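Local coordinates for major capsid protein (Faustovirus, PDB 5J7O) that builds the capsid of a large dsDNA virus as a trimeric double jelly-roll major capsid protein, at residues E200-A205 / Y421-Q426; P443-Y448 / K614-L619; I447-R452 / L567-C572. All coordinates share one frame; numbering follows the deposited sequence.

Contact 1. Residues E200-A205 / Y421-Q426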
loop_
_atom_site.group_PDB
_atom_site.type_symbol
_atom_site.label_atom_id
_atom_site.label_comp_id
_atom_site.label_asym_id
_atom_site.label_seq_id
_atom_site.Cartn_x
_atom_site.Cartn_y
_atom_site.Cartn_z
ATOM N N GLU B 200 26.217 20.320 2.926
ATOM C CA GLU B 200 25.478 20.218 4.175
ATOM C C GLU B 200 23.987 20.283 3.887
ATOM O O GLU B 200 23.556 20.887 2.901
ATOM C CB GLU B 200 25.877 21.329 5.149
ATOM C CG GLU B 200 25.834 22.716 4.535
ATOM C CD GLU B 200 26.024 23.814 5.559
ATOM O OE1 GLU B 200 25.738 23.574 6.751
ATOM O OE2 GLU B 200 26.459 24.918 5.169
ATOM N N TYR B 201 23.207 19.652 4.762
ATOM C CA TYR B 201 21.754 19.699 4.675
ATOM C C TYR B 201 21.181 19.643 6.084
ATOM O O TYR B 201 21.885 19.346 7.053
ATOM C CB TYR B 201 21.201 18.562 3.805
ATOM C CG TYR B 201 21.498 17.168 4.316
ATOM C CD1 TYR B 201 20.675 16.561 5.256
ATOM C CD2 TYR B 201 22.591 16.455 3.846
ATOM C CE1 TYR B 201 20.939 15.289 5.723
ATOM C CE2 TYR B 201 22.862 15.179 4.305
ATOM C CZ TYR B 201 22.033 14.601 5.243
ATOM O OH TYR B 201 22.297 13.333 5.705
ATOM N N THR B 202 19.890 19.933 6.190
ATOM C CA THR B 202 19.197 19.967 7.468
ATOM C C THR B 202 18.129 18.875 7.507
ATOM O O THR B 202 18.013 18.054 6.594
ATOM C CB THR B 202 18.577 21.346 7.715
ATOM O OG1 THR B 202 17.519 21.570 6.775
ATOM C CG2 THR B 202 19.621 22.440 7.563
ATOM N N ALA B 203 17.347 18.874 8.590
ATOM C CA ALA B 203 16.181 18.001 8.653
ATOM C C ALA B 203 15.155 18.378 7.594
ATOM O O ALA B 203 14.365 17.530 7.165
ATOM C CB ALA B 203 15.554 18.062 10.047
ATOM N N LEU B 204 15.157 19.642 7.162
ATOM C CA LEU B 204 14.251 20.064 6.100
ATOM C C LEU B 204 14.566 19.348 4.793
ATOM O O LEU B 204 13.653 18.921 4.077
ATOM C CB LEU B 204 14.330 21.578 5.922
ATOM C CG LEU B 204 13.860 22.368 7.142
ATOM C CD1 LEU B 204 13.991 23.858 6.908
ATOM C CD2 LEU B 204 12.426 22.001 7.459
ATOM N N ALA B 205 15.850 19.206 4.464
ATOM C CA ALA B 205 16.215 18.422 3.290
ATOM C C ALA B 205 15.899 16.948 3.498
ATOM O O ALA B 205 15.509 16.251 2.556
ATOM C CB ALA B 205 17.696 18.615 2.965
ATOM N N TYR B 421 23.263 20.594 -1.551
ATOM C CA TYR B 421 22.038 21.207 -1.064
ATOM C C TYR B 421 22.241 22.704 -0.865
ATOM O O TYR B 421 23.310 23.152 -0.447
ATOM C CB TYR B 421 21.598 20.563 0.250
ATOM C CG TYR B 421 21.293 19.087 0.146
ATOM C CD1 TYR B 421 20.037 18.644 -0.249
ATOM C CD2 TYR B 421 22.258 18.137 0.448
ATOM C CE1 TYR B 421 19.753 17.295 -0.344
ATOM C CE2 TYR B 421 21.983 16.787 0.357
ATOM C CZ TYR B 421 20.729 16.370 -0.040
ATOM O OH TYR B 421 20.452 15.026 -0.132
ATOM N N ARG B 422 21.199 23.477 -1.169
ATOM C CA ARG B 422 21.218 24.924 -0.985
ATOM C C ARG B 422 19.838 25.346 -0.498
ATOM O O ARG B 422 18.882 25.379 -1.280
ATOM C CB ARG B 422 21.605 25.643 -2.274
ATOM C CG ARG B 422 23.086 25.961 -2.360
ATOM C CD ARG B 422 23.459 26.983 -1.299
ATOM N NE ARG B 422 24.894 27.241 -1.218
ATOM C CZ ARG B 422 25.420 28.325 -0.659
ATOM N NH1 ARG B 422 24.628 29.258 -0.147
ATOM N NH2 ARG B 422 26.736 28.486 -0.619
ATOM N N GLU B 423 19.745 25.678 0.787
ATOM C CA GLU B 423 18.477 25.849 1.481
ATOM C C GLU B 423 18.288 27.295 1.923
ATOM O O GLU B 423 19.248 27.970 2.308
ATOM C CB GLU B 423 18.410 24.912 2.694
ATOM C CG GLU B 423 17.467 25.349 3.807
ATOM C CD GLU B 423 17.502 24.412 4.998
ATOM O OE1 GLU B 423 17.727 23.199 4.795
ATOM O OE2 GLU B 423 17.312 24.887 6.138
ATOM N N GLN B 424 17.041 27.767 1.850
ATOM C CA GLN B 424 16.644 29.056 2.397
ATOM C C GLN B 424 15.259 28.930 3.014
ATOM O O GLN B 424 14.357 28.334 2.418
ATOM C CB GLN B 424 16.634 30.156 1.330
ATOM C CG GLN B 424 15.809 31.379 1.713
ATOM C CD GLN B 424 15.901 32.499 0.696
ATOM O OE1 GLN B 424 16.993 32.924 0.321
ATOM N NE2 GLN B 424 14.749 32.986 0.246
ATOM N N VAL B 425 15.098 29.494 4.208
ATOM C CA VAL B 425 13.826 29.496 4.921
ATOM C C VAL B 425 13.455 30.943 5.213
ATOM O O VAL B 425 14.159 31.631 5.964
ATOM C CB VAL B 425 13.895 28.675 6.217
ATOM C CG1 VAL B 425 12.546 28.678 6.910
ATOM C CG2 VAL B 425 14.340 27.257 5.915
ATOM N N GLN B 426 12.353 31.397 4.626
ATOM C CA GLN B 426 11.857 32.757 4.796
ATOM C C GLN B 426 10.538 32.706 5.554
ATOM O O GLN B 426 9.559 32.137 5.061
ATOM C CB GLN B 426 11.669 33.442 3.442
ATOM C CG GLN B 426 11.052 34.831 3.524
ATOM C CD GLN B 426 12.058 35.893 3.917
ATOM O OE1 GLN B 426 12.963 36.220 3.148
ATOM N NE2 GLN B 426 11.906 36.439 5.118
#
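Tyr201 and Tyr421 make the tightly packed end of this contact. Their side chains run side by side and point the same way. The CB of Tyr201 sits over one face of the Tyr421 ring, offset toward its rim, 3.9 Å from the ring centroid in a CH-pi contact. The two rings meet obliquely, with planes at 58° and centroids 5.1 Å apart. Ala205 CB adds a looser touch at 4.0 Å from Tyr421 CD1. Both phenol groups bind the backbone of Leu300, Tyr201 OH at its N and Tyr421 OH at its O, which fixes the far ends of the pair.

The middle is polar. Thr202 OG1 donates to Glu423 OE1 at 2.6 Å, on the syn lone pair of the carboxylate. The glutamate leaves its strand with CG anti to the backbone N (chi1 156°) and stays extended beyond CG, which carries the carboxylate across to the threonine. Thr202 is also the N-cap of the following helix, although the capping bond from Leu204 N to its OG1 is weak. The carboxylate therefore lies close to a helix N-terminus, which would probably favour its negative charge.

Toward Val425 the packing thins. Leu204 CD1 and Val425 CG2 meet tip to tip at 3.6 Å, and Val425 is exposed to solvent.

This contact probably joins the two jelly-rolls. Strand 196-202 pairs with strand 186-193, and helix 203-212 follows it. On the other side, strand 415-428 pairs with strand 607-620, whose Ile610 and Ile612 also touch Leu204.

Contact 2. Residues P443-Y448 / K614-L619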
loop_
_atom_site.group_PDB
_atom_site.type_symbol
_atom_site.label_atom_id
_atom_site.label_comp_id
_atom_site.label_asym_id
_atom_site.label_seq_id
_atom_site.Cartn_x
_atom_site.Cartn_y
_atom_site.Cartn_z
ATOM N N PRO B 443 24.335 26.387 -10.909
ATOM C CA PRO B 443 23.230 25.832 -11.705
ATOM C C PRO B 443 22.326 24.951 -10.857
ATOM O O PRO B 443 22.794 24.123 -10.076
ATOM C CB PRO B 443 23.947 25.025 -12.791
ATOM C CG PRO B 443 25.249 25.689 -12.938
ATOM C CD PRO B 443 25.634 26.143 -11.562
ATOM N N VAL B 444 21.020 25.140 -11.019
ATOM C CA VAL B 444 20.015 24.459 -10.212
ATOM C C VAL B 444 19.304 23.431 -11.079
ATOM O O VAL B 444 18.791 23.761 -12.155
ATOM C CB VAL B 444 19.010 25.453 -9.607
ATOM C CG1 VAL B 444 17.951 24.711 -8.807
ATOM C CG2 VAL B 444 19.731 26.472 -8.737
ATOM N N GLU B 445 19.274 22.182 -10.607
ATOM C CA GLU B 445 18.505 21.140 -11.278
ATOM C C GLU B 445 17.025 21.238 -10.927
ATOM O O GLU B 445 16.165 21.237 -11.815
ATOM C CB GLU B 445 19.044 19.760 -10.903
ATOM C CG GLU B 445 20.358 19.385 -11.555
ATOM C CD GLU B 445 20.753 17.951 -11.260
ATOM O OE1 GLU B 445 20.824 17.586 -10.068
ATOM O OE2 GLU B 445 20.974 17.184 -12.220
ATOM N N PHE B 446 16.714 21.314 -9.636
ATOM C CA PHE B 446 15.336 21.425 -9.178
ATOM C C PHE B 446 15.338 21.979 -7.760
ATOM O O PHE B 446 16.388 22.135 -7.133
ATOM C CB PHE B 446 14.606 20.080 -9.252
ATOM C CG PHE B 446 15.436 18.910 -8.807
ATOM C CD1 PHE B 446 16.150 18.161 -9.728
ATOM C CD2 PHE B 446 15.495 18.552 -7.470
ATOM C CE1 PHE B 446 16.914 17.083 -9.324
ATOM C CE2 PHE B 446 16.254 17.472 -7.061
ATOM C CZ PHE B 446 16.964 16.738 -7.990
ATOM N N ILE B 447 14.139 22.282 -7.264
ATOM C CA ILE B 447 13.960 22.929 -5.968
ATOM C C ILE B 447 12.779 22.288 -5.251
ATOM O O ILE B 447 11.676 22.219 -5.804
ATOM C CB ILE B 447 13.728 24.449 -6.111
ATOM C CG1 ILE B 447 14.909 25.119 -6.816
ATOM C CG2 ILE B 447 13.482 25.086 -4.751
ATOM C CD1 ILE B 447 14.718 26.601 -7.062
ATOM N N TYR B 448 13.005 21.825 -4.022
ATOM C CA TYR B 448 11.910 21.412 -3.155
ATOM C C TYR B 448 11.321 22.644 -2.478
ATOM O O TYR B 448 12.060 23.484 -1.957
ATOM C CB TYR B 448 12.392 20.413 -2.102
ATOM C CG TYR B 448 13.164 19.225 -2.637
ATOM C CD1 TYR B 448 14.548 19.173 -2.534
ATOM C CD2 TYR B 448 12.511 18.148 -3.224
ATOM C CE1 TYR B 448 15.262 18.088 -3.010
ATOM C CE2 TYR B 448 13.217 17.058 -3.705
ATOM C CZ TYR B 448 14.592 17.034 -3.594
ATOM O OH TYR B 448 15.302 15.955 -4.068
ATOM N N LYS B 614 18.768 21.706 -5.345
ATOM C CA LYS B 614 19.873 20.800 -5.628
ATOM C C LYS B 614 20.694 21.407 -6.757
ATOM O O LYS B 614 20.240 21.460 -7.906
ATOM C CB LYS B 614 19.362 19.409 -5.996
ATOM C CG LYS B 614 18.704 18.672 -4.843
ATOM C CD LYS B 614 19.694 18.417 -3.722
ATOM C CE LYS B 614 20.818 17.505 -4.179
ATOM N NZ LYS B 614 20.303 16.194 -4.660
ATOM N N CYS B 615 21.895 21.869 -6.431
ATOM C CA CYS B 615 22.749 22.559 -7.384
ATOM C C CYS B 615 23.851 21.639 -7.893
ATOM O O CYS B 615 24.127 20.581 -7.324
ATOM C CB CYS B 615 23.361 23.812 -6.751
ATOM S SG CYS B 615 22.146 25.020 -6.174
ATOM N N ILE B 616 24.478 22.060 -8.987
ATOM C CA ILE B 616 25.582 21.338 -9.608
ATOM C C ILE B 616 26.873 22.080 -9.301
ATOM O O ILE B 616 26.961 23.298 -9.508
ATOM C CB ILE B 616 25.386 21.196 -11.128
ATOM C CG1 ILE B 616 24.254 20.216 -11.436
ATOM C CG2 ILE B 616 26.679 20.747 -11.794
ATOM C CD1 ILE B 616 24.027 20.000 -12.918
ATOM N N ASN B 617 27.868 21.353 -8.804
ATOM C CA ASN B 617 29.212 21.888 -8.651
ATOM C C ASN B 617 30.192 20.822 -9.123
ATOM O O ASN B 617 29.806 19.820 -9.734
ATOM C CB ASN B 617 29.469 22.337 -7.206
ATOM C CG ASN B 617 30.567 23.382 -7.110
ATOM O OD1 ASN B 617 31.531 23.359 -7.876
ATOM N ND2 ASN B 617 30.422 24.307 -6.172
ATOM N N PHE B 618 31.474 21.036 -8.839
ATOM C CA PHE B 618 32.534 20.187 -9.360
ATOM C C PHE B 618 33.562 19.947 -8.265
ATOM O O PHE B 618 33.592 20.646 -7.250
ATOM C CB PHE B 618 33.186 20.820 -10.598
ATOM C CG PHE B 618 32.197 21.450 -11.542
ATOM C CD1 PHE B 618 31.636 20.714 -12.570
ATOM C CD2 PHE B 618 31.817 22.774 -11.390
ATOM C CE1 PHE B 618 30.720 21.284 -13.433
ATOM C CE2 PHE B 618 30.898 23.348 -12.248
ATOM C CZ PHE B 618 30.351 22.603 -13.272
ATOM N N LEU B 619 34.406 18.940 -8.480
ATOM C CA LEU B 619 35.418 18.555 -7.503
ATOM C C LEU B 619 36.662 18.102 -8.248
ATOM O O LEU B 619 36.601 17.156 -9.039
ATOM C CB LEU B 619 34.902 17.442 -6.585
ATOM C CG LEU B 619 35.574 17.285 -5.221
ATOM C CD1 LEU B 619 35.242 18.469 -4.327
ATOM C CD2 LEU B 619 35.156 15.978 -4.565
#
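Lys614 lies beside the Phe446 ring, both side chains pointing the same way. Lys614 CG comes obliquely to within 3.5 Å of Phe446 CE2, and its CB makes an off-centre CH-pi contact with the same ring. CG stands beside the backbone N, opposite the carbonyl carbon (chi1 -68°), which lays CB and CG along the Phe446 ring; later bends turn the rest of the chain away. Tyr448 CE1 approaches Lys614 CG at 3.9 Å. Three backbone hydrogen bonds of 2.9 to 3.0 Å hold the segments together: Ile616 N to Pro443 O, Glu445 N to Lys614 O, and Lys614 N to Phe446 O.

Val444 and Cys615 form an antiparallel non-hydrogen-bonded pair, and Val444 CG2 touches Cys615 SG at 3.8 Å. The chain turns a corner at Glu445. The paired strands, 444-453 and 607-620, are the central two of a four-stranded antiparallel sheet, probably part of one jelly-roll.

At the corner, the Glu445 side chain crosses that of Ile616 at about a right angle, Glu445 CG lying 4.0 Å from Ile616 CD1. Its carboxylate forms a salt bridge with Arg419 of strand 415-428.

Further out, Phe446 stacks on Phe568. Tyr448 OH is hydrogen-bonded to His213 NE2, and its ring meets Phe212. Ala15 and Ile19 of the second subunit pack on Pro443 and Ile616, bringing this corner to a trimer interface.

Contact 3. Residues I447-R452 / L567-C572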
loop_
_atom_site.group_PDB
_atom_site.type_symbol
_atom_site.label_atom_id
_atom_site.label_comp_id
_atom_site.label_asym_id
_atom_site.label_seq_id
_atom_site.Cartn_x
_atom_site.Cartn_y
_atom_site.Cartn_z
ATOM N N ILE B 447 14.139 22.282 -7.264
ATOM C CA ILE B 447 13.960 22.929 -5.968
ATOM C C ILE B 447 12.779 22.288 -5.251
ATOM O O ILE B 447 11.676 22.219 -5.804
ATOM C CB ILE B 447 13.728 24.449 -6.111
ATOM C CG1 ILE B 447 14.909 25.119 -6.816
ATOM C CG2 ILE B 447 13.482 25.086 -4.751
ATOM C CD1 ILE B 447 14.718 26.601 -7.062
ATOM N N TYR B 448 13.005 21.825 -4.022
ATOM C CA TYR B 448 11.910 21.412 -3.155
ATOM C C TYR B 448 11.321 22.644 -2.478
ATOM O O TYR B 448 12.060 23.484 -1.957
ATOM C CB TYR B 448 12.392 20.413 -2.102
ATOM C CG TYR B 448 13.164 19.225 -2.637
ATOM C CD1 TYR B 448 14.548 19.173 -2.534
ATOM C CD2 TYR B 448 12.511 18.148 -3.224
ATOM C CE1 TYR B 448 15.262 18.088 -3.010
ATOM C CE2 TYR B 448 13.217 17.058 -3.705
ATOM C CZ TYR B 448 14.592 17.034 -3.594
ATOM O OH TYR B 448 15.302 15.955 -4.068
ATOM N N LEU B 449 9.993 22.756 -2.484
ATOM C CA LEU B 449 9.323 23.950 -1.988
ATOM C C LEU B 449 8.227 23.583 -0.998
ATOM O O LEU B 449 7.574 22.542 -1.120
ATOM C CB LEU B 449 8.726 24.774 -3.139
ATOM C CG LEU B 449 8.084 26.111 -2.756
ATOM C CD1 LEU B 449 9.120 27.054 -2.160
ATOM C CD2 LEU B 449 7.389 26.751 -3.948
ATOM N N GLY B 450 8.032 24.459 -0.017
ATOM C CA GLY B 450 6.958 24.303 0.944
ATOM C C GLY B 450 6.770 25.572 1.743
ATOM O O GLY B 450 7.684 26.393 1.868
ATOM N N LEU B 451 5.558 25.723 2.278
ATOM C CA LEU B 451 5.196 26.849 3.143
ATOM C C LEU B 451 4.647 26.243 4.432
ATOM O O LEU B 451 3.443 26.013 4.562
ATOM C CB LEU B 451 4.186 27.772 2.463
ATOM C CG LEU B 451 3.847 29.089 3.166
ATOM C CD1 LEU B 451 5.095 29.932 3.376
ATOM C CD2 LEU B 451 2.803 29.867 2.381
ATOM N N ARG B 452 5.542 25.983 5.383
ATOM C CA ARG B 452 5.196 25.228 6.579
ATOM C C ARG B 452 4.720 26.168 7.679
ATOM O O ARG B 452 5.450 27.103 8.034
ATOM C CB ARG B 452 6.393 24.428 7.064
ATOM C CG ARG B 452 6.206 23.795 8.429
ATOM C CD ARG B 452 7.495 23.849 9.228
ATOM N NE ARG B 452 8.246 22.601 9.175
ATOM C CZ ARG B 452 9.484 22.460 9.635
ATOM N NH1 ARG B 452 10.113 23.496 10.173
ATOM N NH2 ARG B 452 10.094 21.287 9.555
ATOM N N LEU B 567 6.044 20.667 -2.954
ATOM C CA LEU B 567 6.096 21.082 -4.347
ATOM C C LEU B 567 7.497 20.865 -4.903
ATOM O O LEU B 567 8.497 20.992 -4.189
ATOM C CB LEU B 567 5.681 22.550 -4.513
ATOM C CG LEU B 567 4.174 22.835 -4.540
ATOM C CD1 LEU B 567 3.528 22.635 -3.175
ATOM C CD2 LEU B 567 3.906 24.236 -5.057
ATOM N N PHE B 568 7.556 20.539 -6.192
ATOM C CA PHE B 568 8.793 20.158 -6.869
ATOM C C PHE B 568 8.928 21.006 -8.127
ATOM O O PHE B 568 8.207 20.785 -9.106
ATOM C CB PHE B 568 8.784 18.663 -7.201
ATOM C CG PHE B 568 10.090 18.138 -7.728
ATOM C CD1 PHE B 568 10.358 18.142 -9.087
ATOM C CD2 PHE B 568 11.043 17.618 -6.866
ATOM C CE1 PHE B 568 11.552 17.652 -9.576
ATOM C CE2 PHE B 568 12.242 17.125 -7.350
ATOM C CZ PHE B 568 12.496 17.143 -8.707
ATOM N N LEU B 569 9.840 21.977 -8.101
ATOM C CA LEU B 569 10.081 22.859 -9.240
ATOM C C LEU B 569 11.225 22.277 -10.064
ATOM O O LEU B 569 12.389 22.366 -9.665
ATOM C CB LEU B 569 10.414 24.274 -8.771
ATOM C CG LEU B 569 9.639 24.879 -7.597
ATOM C CD1 LEU B 569 10.179 26.263 -7.267
ATOM C CD2 LEU B 569 8.154 24.947 -7.890
ATOM N N ASN B 570 10.902 21.705 -11.219
ATOM C CA ASN B 570 11.868 20.959 -12.015
ATOM C C ASN B 570 12.429 21.814 -13.145
ATOM O O ASN B 570 11.705 22.590 -13.775
ATOM C CB ASN B 570 11.227 19.694 -12.591
ATOM C CG ASN B 570 12.218 18.832 -13.345
ATOM O OD1 ASN B 570 13.429 18.949 -13.163
ATOM N ND2 ASN B 570 11.705 17.954 -14.199
ATOM N N PHE B 571 13.731 21.655 -13.401
ATOM C CA PHE B 571 14.407 22.356 -14.486
ATOM C C PHE B 571 15.277 21.427 -15.325
ATOM O O PHE B 571 16.004 21.905 -16.204
ATOM C CB PHE B 571 15.258 23.507 -13.938
ATOM C CG PHE B 571 14.515 24.415 -13.005
ATOM C CD1 PHE B 571 13.653 25.380 -13.497
ATOM C CD2 PHE B 571 14.678 24.303 -11.634
ATOM C CE1 PHE B 571 12.970 26.219 -12.639
ATOM C CE2 PHE B 571 13.998 25.139 -10.772
ATOM C CZ PHE B 571 13.141 26.097 -11.275
ATOM N N CYS B 572 15.230 20.122 -15.074
ATOM C CA CYS B 572 15.960 19.141 -15.862
ATOM C C CYS B 572 14.992 18.070 -16.347
ATOM O O CYS B 572 13.875 17.936 -15.841
ATOM C CB CYS B 572 17.100 18.499 -15.059
ATOM S SG CYS B 572 16.554 17.510 -13.650
#
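Ile447 and Leu569, and likewise Leu449 and Leu567, form antiparallel hydrogen-bonded pairs with two backbone bonds each; the axes of these short segments come within 4.8 Å, with N-to-C directions at 146°.

Ile447, Leu449, Leu567 and Leu569 share one apolar face. Leu449 CB and Leu567 CB are 4.0 Å apart, and Leu569 CD1 reaches Ile447 CB at 4.1 Å. Ile447 CD1 comes to the edge of the Phe571 ring, near its plane.

The other face carries Tyr448 and Phe568, a non-hydrogen-bonded pair. Tyr448 CE2 lies in the plane of the Phe568 ring at its edge, 3.8 Å from Phe568 CE2. Phe568 holds CG anti to its N (chi1 -172°), which sets its ring alongside the tyrosine. The ring planes are at 69°.

At the end of the strand, Asn570 OD1 accepts from Cys572 N at 2.9 Å, closing an Asx turn. Cys572 O is hydrogen-bonded to Tyr71 OH of the third subunit.

Strand 567-570 is the last strand of its sheet within the chain, and strand 607-620 flanks 444-453 on its other side. Val527 and Val529 of strand 526-531 pack on the leucine face, while helix 542-552 reaches both faces through Tyr545 and Ile549.

Overall arrangement
All three contacts reach one four-stranded sheet, ordered 415-428, 607-620, 444-453, 567-570. Contacts 2 and 3 pair neighbouring strands within it. Contact 1 instead brings strand 196-202 and its helix against one edge strand, 415-428. The centres of the three contacts lie about 12 to 13 Å apart. Contacts 2 and 3 share Ile447 and Tyr448, and a probable hydrogen bond joins Glu445 O to Phe571 N at 2.9 Å. Contact 1 meets contact 2 where Tyr421 CD1 packs 3.5 Å from Lys614 CD. It also touches contact 3 through Leu204 and Arg452. Contacts 2 and 3 each border a different neighbouring subunit, consistent with a part in trimer assembly.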